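Local atomic coordinates of ESX-5 secretion-associated protein EspG5 (Mycobacterium marinum, PDB entry 6VJ5), a protein that acts as a specific cytoplasmic chaperone for its cognate PE/PPE proteins, keeping their dimers from aggregating, and is required for secretion of LipY and PE31/PPE18. Residues H162-A168 and D246-I252; R91-G97 and P112-R117. All blocks are in the same frame, centred on the assembly; numbering follows the deposited sequence.

Interaction 1. Residues H162-A168 and D246-I252; sequences HHADPAA and DGSGGRI
Ala164 lies over one face of the Arg251 guanidinium: its carbonyl O is displaced toward the rim of the group, and on the same face its CB comes to 3.6 Å from NH2. At the edge, in the plane of the group, sit His162 O, 3.0 Å from Arg251 NH2, and the carboxylate of Asp246. Arginine and aspartate meet side-on in a bidentate salt bridge, NE to OD1 at 2.6 Å and NH2 to OD2 at 2.9 Å, both nearly flat with the guanidinium. A bend at chi3 (-66°) in an otherwise extended arginine chain turns the group edge-on to Asp246. The His162 ring comes in by its ND1 edge, turned 51° from the carboxylate plane, and donates to the anti side of Asp246 OD2 at 3.0 Å. OD2 thus accepts two hydrogen bonds, one on its syn side from Arg251 and one on its anti side from His162, which would be expected to stabilise the buried acid in its ionised form.

Asp246 and Arg251 stand on the two arms of a tight beta hairpin, strands 234-247 and 250-256, closed by a type I turn from Gly247 to Gly250. The loop 162-168, running from helix 147-159 toward strand 172-175, is pinned across it by a single bridge at Pro166: Arg251 N donates to Asp165 O at 2.9 Å, and Ala167 N donates to Arg251 O at 3.1 Å. Gly250, with no side chain, lets Ala167 CA approach its own CA to 3.7 Å. Ala167 CB rests against Ile252 CG1, while Arg251 NH1 reaches beyond the contact to a salt bridge with Glu159.

Interaction 2. Residues R91-G97 and P112-R117; sequences RGKLLYG and PDNEFR
Arg91 N donates to Asn114 O (3.0 Å), just where the chain leaves a type I turn, Pro112 to Glu115, and enters strand 115-123. The Asn114 side chain reaches across to the other segment. Its CG is wedged between the backbone N and the carbonyl carbon (chi1 75°), which brings ND2 between two backbone oxygens: Arg91 O at 3.0 Å, with the donor well above that carbonyl plane, and Lys93 O at 2.9 Å through a more bent bond (131°). Both acceptors lie in the amide plane, so the pair fixes the rotation of the amide.

Strands 83-91 and 115-123 are antiparallel neighbours in the large sheet, joined by a long connection, and these bonds clamp its two ends together where the strands part. Deeper in, the extended Glu115 side chain brings OE2 to Gly97 N at 2.8 Å, using the syn lone pair. A water joins the amide of Asn114 to the carboxylate of Glu115: it accepts from Leu95 N at 2.7 Å and donates to Asn114 OD1 and Glu115 OE2. On the other oxygen of the same carboxylate, Arg117 NE binds Glu115 OE1 at 2.6 Å, so the buried acid has a countercharge close by.

Apolar groups fill in around this network. Leu94 CD1 lies against Glu115 CG, its stem crossing the glutamate at about a right angle, and the Pro112 ring packs on the peptide of Gly97, Pro112 CD 3.5 Å from Gly97 O. At the outer end Arg91 NH1 stands at the edge of the Phe116 ring, 3.8 Å from CZ, with the two planes perpendicular. Tyr96 O accepts a hydrogen bond from a basic side chain of another protein chain.

In the fold
Both contacts hold loops against the same ten-stranded antiparallel sheet, at places whose centres lie about 18 Å apart, though their nearest atoms come to about 5 Å without touching. Interaction 2 sits nearer the middle of the chain, about 11 Å from its centre, and closes a connection between neighbouring strands; interaction 1 lies about 20 Å out and straps a distant loop over a hairpin. Each is partly buried and has an Arg-carboxylate pair belonging to one segment. In interaction 1 that pair receives a histidine, alongside direct backbone bonds; in interaction 2 the carboxylate itself grips loop backbone, helped by an asparagine and a water. Of the two, interaction 2 alone meets another protein chain.

Interaction 1. Residues H162-A168 and D246-I252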
loop_
_atom_site.group_PDB
_atom_site.type_symbol
_atom_site.label_atom_id
_atom_site.label_comp_id
_atom_site.label_asym_id
_atom_site.label_seq_id
_atom_site.Cartn_x
_atom_site.Cartn_y
_atom_site.Cartn_z
ATOM N N HIS C 162 33.732 -11.256 12.424
ATOM C CA HIS C 162 34.871 -10.767 13.188
ATOM C C HIS C 162 35.135 -11.739 14.324
ATOM O O HIS C 162 34.214 -12.095 15.066
ATOM C CB HIS C 162 34.594 -9.361 13.734
ATOM C CG HIS C 162 35.626 -8.868 14.700
ATOM N ND1 HIS C 162 35.553 -9.117 16.053
ATOM C CD2 HIS C 162 36.742 -8.126 14.513
ATOM C CE1 HIS C 162 36.586 -8.558 16.657
ATOM N NE2 HIS C 162 37.323 -7.950 15.745
ATOM N N HIS C 163 36.382 -12.168 14.459
ATOM C CA HIS C 163 36.743 -13.087 15.522
ATOM C C HIS C 163 37.063 -12.310 16.791
ATOM O O HIS C 163 37.707 -11.259 16.745
ATOM C CB HIS C 163 37.938 -13.953 15.141
ATOM C CG HIS C 163 38.300 -14.946 16.199
ATOM N ND1 HIS C 163 39.283 -14.708 17.135
ATOM C CD2 HIS C 163 37.784 -16.161 16.494
ATOM C CE1 HIS C 163 39.370 -15.745 17.948
ATOM N NE2 HIS C 163 38.473 -16.641 17.580
ATOM N N ALA C 164 36.613 -12.842 17.923
ATOM C CA ALA C 164 36.847 -12.204 19.209
ATOM C C ALA C 164 36.769 -13.262 20.298
ATOM O O ALA C 164 36.034 -14.243 20.176
ATOM C CB ALA C 164 35.835 -11.084 19.473
ATOM N N ASP C 165 37.536 -13.058 21.339
ATOM C CA ASP C 165 37.552 -13.949 22.484
ATOM C C ASP C 165 36.724 -13.354 23.615
ATOM O O ASP C 165 36.557 -12.134 23.689
ATOM C CB ASP C 165 38.987 -14.181 22.963
ATOM C CG ASP C 165 39.835 -14.930 21.939
ATOM O OD1 ASP C 165 39.410 -16.015 21.486
ATOM O OD2 ASP C 165 40.922 -14.428 21.579
ATOM N N PRO C 166 36.175 -14.191 24.493
ATOM C CA PRO C 166 35.407 -13.664 25.629
ATOM C C PRO C 166 36.178 -12.590 26.383
ATOM O O PRO C 166 37.318 -12.795 26.803
ATOM C CB PRO C 166 35.166 -14.905 26.498
ATOM C CG PRO C 166 35.195 -16.053 25.535
ATOM C CD PRO C 166 36.190 -15.666 24.456
ATOM N N ALA C 167 35.545 -11.432 26.555
ATOM C CA ALA C 167 36.167 -10.360 27.317
ATOM C C ALA C 167 36.490 -10.838 28.727
ATOM O O ALA C 167 35.828 -11.722 29.279
ATOM C CB ALA C 167 35.255 -9.134 27.374
ATOM N N ALA C 168 37.534 -10.248 29.306
ATOM C CA ALA C 168 37.958 -10.582 30.664
ATOM C C ALA C 168 37.209 -9.665 31.624
ATOM O O ALA C 168 37.710 -8.630 32.073
ATOM C CB ALA C 168 39.468 -10.450 30.805
ATOM N N ASP C 246 31.507 -6.809 20.298
ATOM C CA ASP C 246 32.940 -7.069 20.160
ATOM C C ASP C 246 33.727 -5.772 20.326
ATOM O O ASP C 246 33.813 -4.965 19.396
ATOM C CB ASP C 246 33.256 -7.687 18.799
ATOM C CG ASP C 246 32.855 -9.127 18.707
ATOM O OD1 ASP C 246 32.235 -9.621 19.666
ATOM O OD2 ASP C 246 33.169 -9.769 17.680
ATOM N N GLY C 247 34.336 -5.590 21.499
ATOM C CA GLY C 247 35.194 -4.459 21.764
ATOM C C GLY C 247 36.663 -4.853 21.859
ATOM O O GLY C 247 37.026 -6.029 21.842
ATOM N N SER C 248 37.512 -3.823 21.948
ATOM C CA SER C 248 38.947 -4.046 22.098
ATOM C C SER C 248 39.234 -5.080 23.176
ATOM O O SER C 248 40.119 -5.929 23.020
ATOM C CB SER C 248 39.652 -2.737 22.450
ATOM O OG SER C 248 39.450 -1.756 21.457
ATOM N N GLY C 249 38.503 -5.010 24.288
ATOM C CA GLY C 249 38.698 -5.898 25.407
ATOM C C GLY C 249 37.994 -7.226 25.318
ATOM O O GLY C 249 37.922 -7.940 26.318
ATOM N N GLY C 250 37.465 -7.580 24.155
ATOM C CA GLY C 250 36.822 -8.865 23.960
ATOM C C GLY C 250 35.322 -8.730 23.752
ATOM O O GLY C 250 34.758 -7.635 23.715
ATOM N N ARG C 251 34.694 -9.899 23.628
ATOM C CA ARG C 251 33.277 -9.998 23.312
ATOM C C ARG C 251 32.454 -10.116 24.586
ATOM O O ARG C 251 32.713 -10.986 25.424
ATOM C CB ARG C 251 33.020 -11.207 22.414
ATOM C CG ARG C 251 31.565 -11.391 22.014
ATOM C CD ARG C 251 31.436 -12.519 21.010
ATOM N NE ARG C 251 32.094 -12.190 19.749
ATOM C CZ ARG C 251 32.564 -13.091 18.895
ATOM N NH1 ARG C 251 32.455 -14.387 19.175
ATOM N NH2 ARG C 251 33.144 -12.698 17.766
ATOM N N ILE C 252 31.452 -9.249 24.713
ATOM C CA ILE C 252 30.600 -9.178 25.893
ATOM C C ILE C 252 29.186 -9.590 25.515
ATOM O O ILE C 252 28.735 -9.387 24.380
ATOM C CB ILE C 252 30.607 -7.757 26.499
ATOM C CG1 ILE C 252 32.045 -7.286 26.722
ATOM C CG2 ILE C 252 29.814 -7.723 27.793
ATOM C CD1 ILE C 252 32.159 -5.884 27.295
#

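Interaction 2. Residues R91-G97 and P112-R117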
loop_
_atom_site.group_PDB
_atom_site.type_symbol
_atom_site.label_atom_id
_atom_site.label_comp_id
_atom_site.label_asym_id
_atom_site.label_seq_id
_atom_site.Cartn_x
_atom_site.Cartn_y
_atom_site.Cartn_z
ATOM N N ARG C 91 28.691 -5.781 11.042
ATOM C CA ARG C 91 30.100 -5.414 11.029
ATOM C C ARG C 91 30.186 -3.952 11.447
ATOM O O ARG C 91 29.644 -3.077 10.761
ATOM C CB ARG C 91 30.702 -5.637 9.642
ATOM C CG ARG C 91 31.896 -4.758 9.313
ATOM C CD ARG C 91 32.593 -5.232 8.032
ATOM N NE ARG C 91 33.143 -6.576 8.195
ATOM C CZ ARG C 91 32.621 -7.677 7.661
ATOM N NH1 ARG C 91 31.535 -7.610 6.900
ATOM N NH2 ARG C 91 33.194 -8.849 7.883
ATOM N N GLY C 92 30.820 -3.693 12.581
ATOM C CA GLY C 92 30.796 -2.366 13.157
ATOM C C GLY C 92 29.603 -2.192 14.078
ATOM O O GLY C 92 29.044 -3.156 14.610
ATOM N N LYS C 93 29.200 -0.939 14.256
ATOM C CA LYS C 93 28.063 -0.658 15.123
ATOM C C LYS C 93 26.768 -1.141 14.477
ATOM O O LYS C 93 26.540 -0.950 13.279
ATOM C CB LYS C 93 27.972 0.836 15.436
ATOM C CG LYS C 93 26.816 1.177 16.367
ATOM C CD LYS C 93 26.812 2.643 16.769
ATOM C CE LYS C 93 25.550 2.984 17.560
ATOM N NZ LYS C 93 25.400 2.157 18.794
ATOM N N LEU C 94 25.926 -1.789 15.276
ATOM C CA LEU C 94 24.640 -2.283 14.804
ATOM C C LEU C 94 23.659 -1.120 14.745
ATOM O O LEU C 94 23.394 -0.468 15.763
ATOM C CB LEU C 94 24.132 -3.389 15.725
ATOM C CG LEU C 94 22.763 -3.985 15.395
ATOM C CD1 LEU C 94 22.732 -4.497 13.965
ATOM C CD2 LEU C 94 22.431 -5.100 16.377
ATOM N N LEU C 95 23.123 -0.858 13.556
ATOM C CA LEU C 95 22.269 0.296 13.320
ATOM C C LEU C 95 20.785 -0.034 13.375
ATOM O O LEU C 95 19.959 0.858 13.161
ATOM C CB LEU C 95 22.598 0.911 11.959
ATOM C CG LEU C 95 24.029 1.413 11.777
ATOM C CD1 LEU C 95 24.173 1.958 10.365
ATOM C CD2 LEU C 95 24.368 2.452 12.817
ATOM N N TYR C 96 20.433 -1.291 13.632
ATOM C CA TYR C 96 19.039 -1.710 13.757
ATOM C C TYR C 96 18.201 -1.238 12.574
ATOM O O TYR C 96 17.069 -0.778 12.725
ATOM C CB TYR C 96 18.462 -1.222 15.084
ATOM C CG TYR C 96 19.234 -1.763 16.260
ATOM C CD1 TYR C 96 19.035 -3.064 16.692
ATOM C CD2 TYR C 96 20.177 -0.987 16.922
ATOM C CE1 TYR C 96 19.741 -3.579 17.758
ATOM C CE2 TYR C 96 20.891 -1.496 17.991
ATOM C CZ TYR C 96 20.668 -2.794 18.402
ATOM O OH TYR C 96 21.372 -3.311 19.466
ATOM N N GLY C 97 18.763 -1.374 11.377
ATOM C CA GLY C 97 18.026 -1.132 10.159
ATOM C C GLY C 97 18.124 0.267 9.601
ATOM O O GLY C 97 17.721 0.482 8.448
ATOM N N PRO C 112 20.971 -1.541 6.059
ATOM C CA PRO C 112 22.343 -1.013 6.045
ATOM C C PRO C 112 23.322 -2.026 5.467
ATOM O O PRO C 112 23.225 -3.227 5.725
ATOM C CB PRO C 112 22.632 -0.727 7.525
ATOM C CG PRO C 112 21.270 -0.563 8.154
ATOM C CD PRO C 112 20.385 -1.537 7.412
ATOM N N ASP C 113 24.284 -1.523 4.689
ATOM C CA ASP C 113 25.245 -2.406 4.034
ATOM C C ASP C 113 26.069 -3.216 5.028
ATOM O O ASP C 113 26.647 -4.239 4.644
ATOM C CB ASP C 113 26.192 -1.601 3.136
ATOM C CG ASP C 113 25.598 -1.301 1.771
ATOM O OD1 ASP C 113 24.685 -2.037 1.340
ATOM O OD2 ASP C 113 26.047 -0.330 1.125
ATOM N N ASN C 114 26.143 -2.788 6.286
ATOM C CA ASN C 114 26.908 -3.497 7.302
ATOM C C ASN C 114 26.063 -4.489 8.091
ATOM O O ASN C 114 26.546 -5.035 9.090
ATOM C CB ASN C 114 27.540 -2.502 8.281
ATOM C CG ASN C 114 26.524 -1.909 9.244
ATOM O OD1 ASN C 114 25.427 -1.526 8.842
ATOM N ND2 ASN C 114 26.881 -1.841 10.520
ATOM N N GLU C 115 24.819 -4.727 7.677
ATOM C CA GLU C 115 23.862 -5.496 8.461
ATOM C C GLU C 115 23.486 -6.778 7.730
ATOM O O GLU C 115 23.358 -6.796 6.502
ATOM C CB GLU C 115 22.605 -4.662 8.756
ATOM C CG GLU C 115 22.008 -4.909 10.130
ATOM C CD GLU C 115 20.847 -3.984 10.452
ATOM O OE1 GLU C 115 19.701 -4.470 10.498
ATOM O OE2 GLU C 115 21.079 -2.776 10.672
ATOM N N PHE C 116 23.330 -7.845 8.507
ATOM C CA PHE C 116 22.933 -9.168 8.042
ATOM C C PHE C 116 21.799 -9.617 8.955
ATOM O O PHE C 116 21.908 -9.506 10.181
ATOM C CB PHE C 116 24.124 -10.134 8.084
ATOM C CG PHE C 116 25.421 -9.520 7.602
ATOM C CD1 PHE C 116 26.243 -8.822 8.479
ATOM C CD2 PHE C 116 25.817 -9.634 6.275
ATOM C CE1 PHE C 116 27.436 -8.251 8.042
ATOM C CE2 PHE C 116 27.011 -9.066 5.834
ATOM C CZ PHE C 116 27.820 -8.375 6.720
ATOM N N ARG C 117 20.704 -10.098 8.372
ATOM C CA ARG C 117 19.483 -10.369 9.127
ATOM C C ARG C 117 19.096 -11.831 8.982
ATOM O O ARG C 117 18.885 -12.314 7.865
ATOM C CB ARG C 117 18.341 -9.464 8.661
ATOM C CG ARG C 117 18.263 -8.135 9.409
ATOM C CD ARG C 117 17.884 -6.966 8.498
ATOM N NE ARG C 117 17.828 -5.720 9.259
ATOM C CZ ARG C 117 16.721 -5.202 9.786
ATOM N NH1 ARG C 117 15.549 -5.806 9.626
ATOM N NH2 ARG C 117 16.787 -4.069 10.470
HETATM O O HOH W 1 23.712 -2.203 11.314
#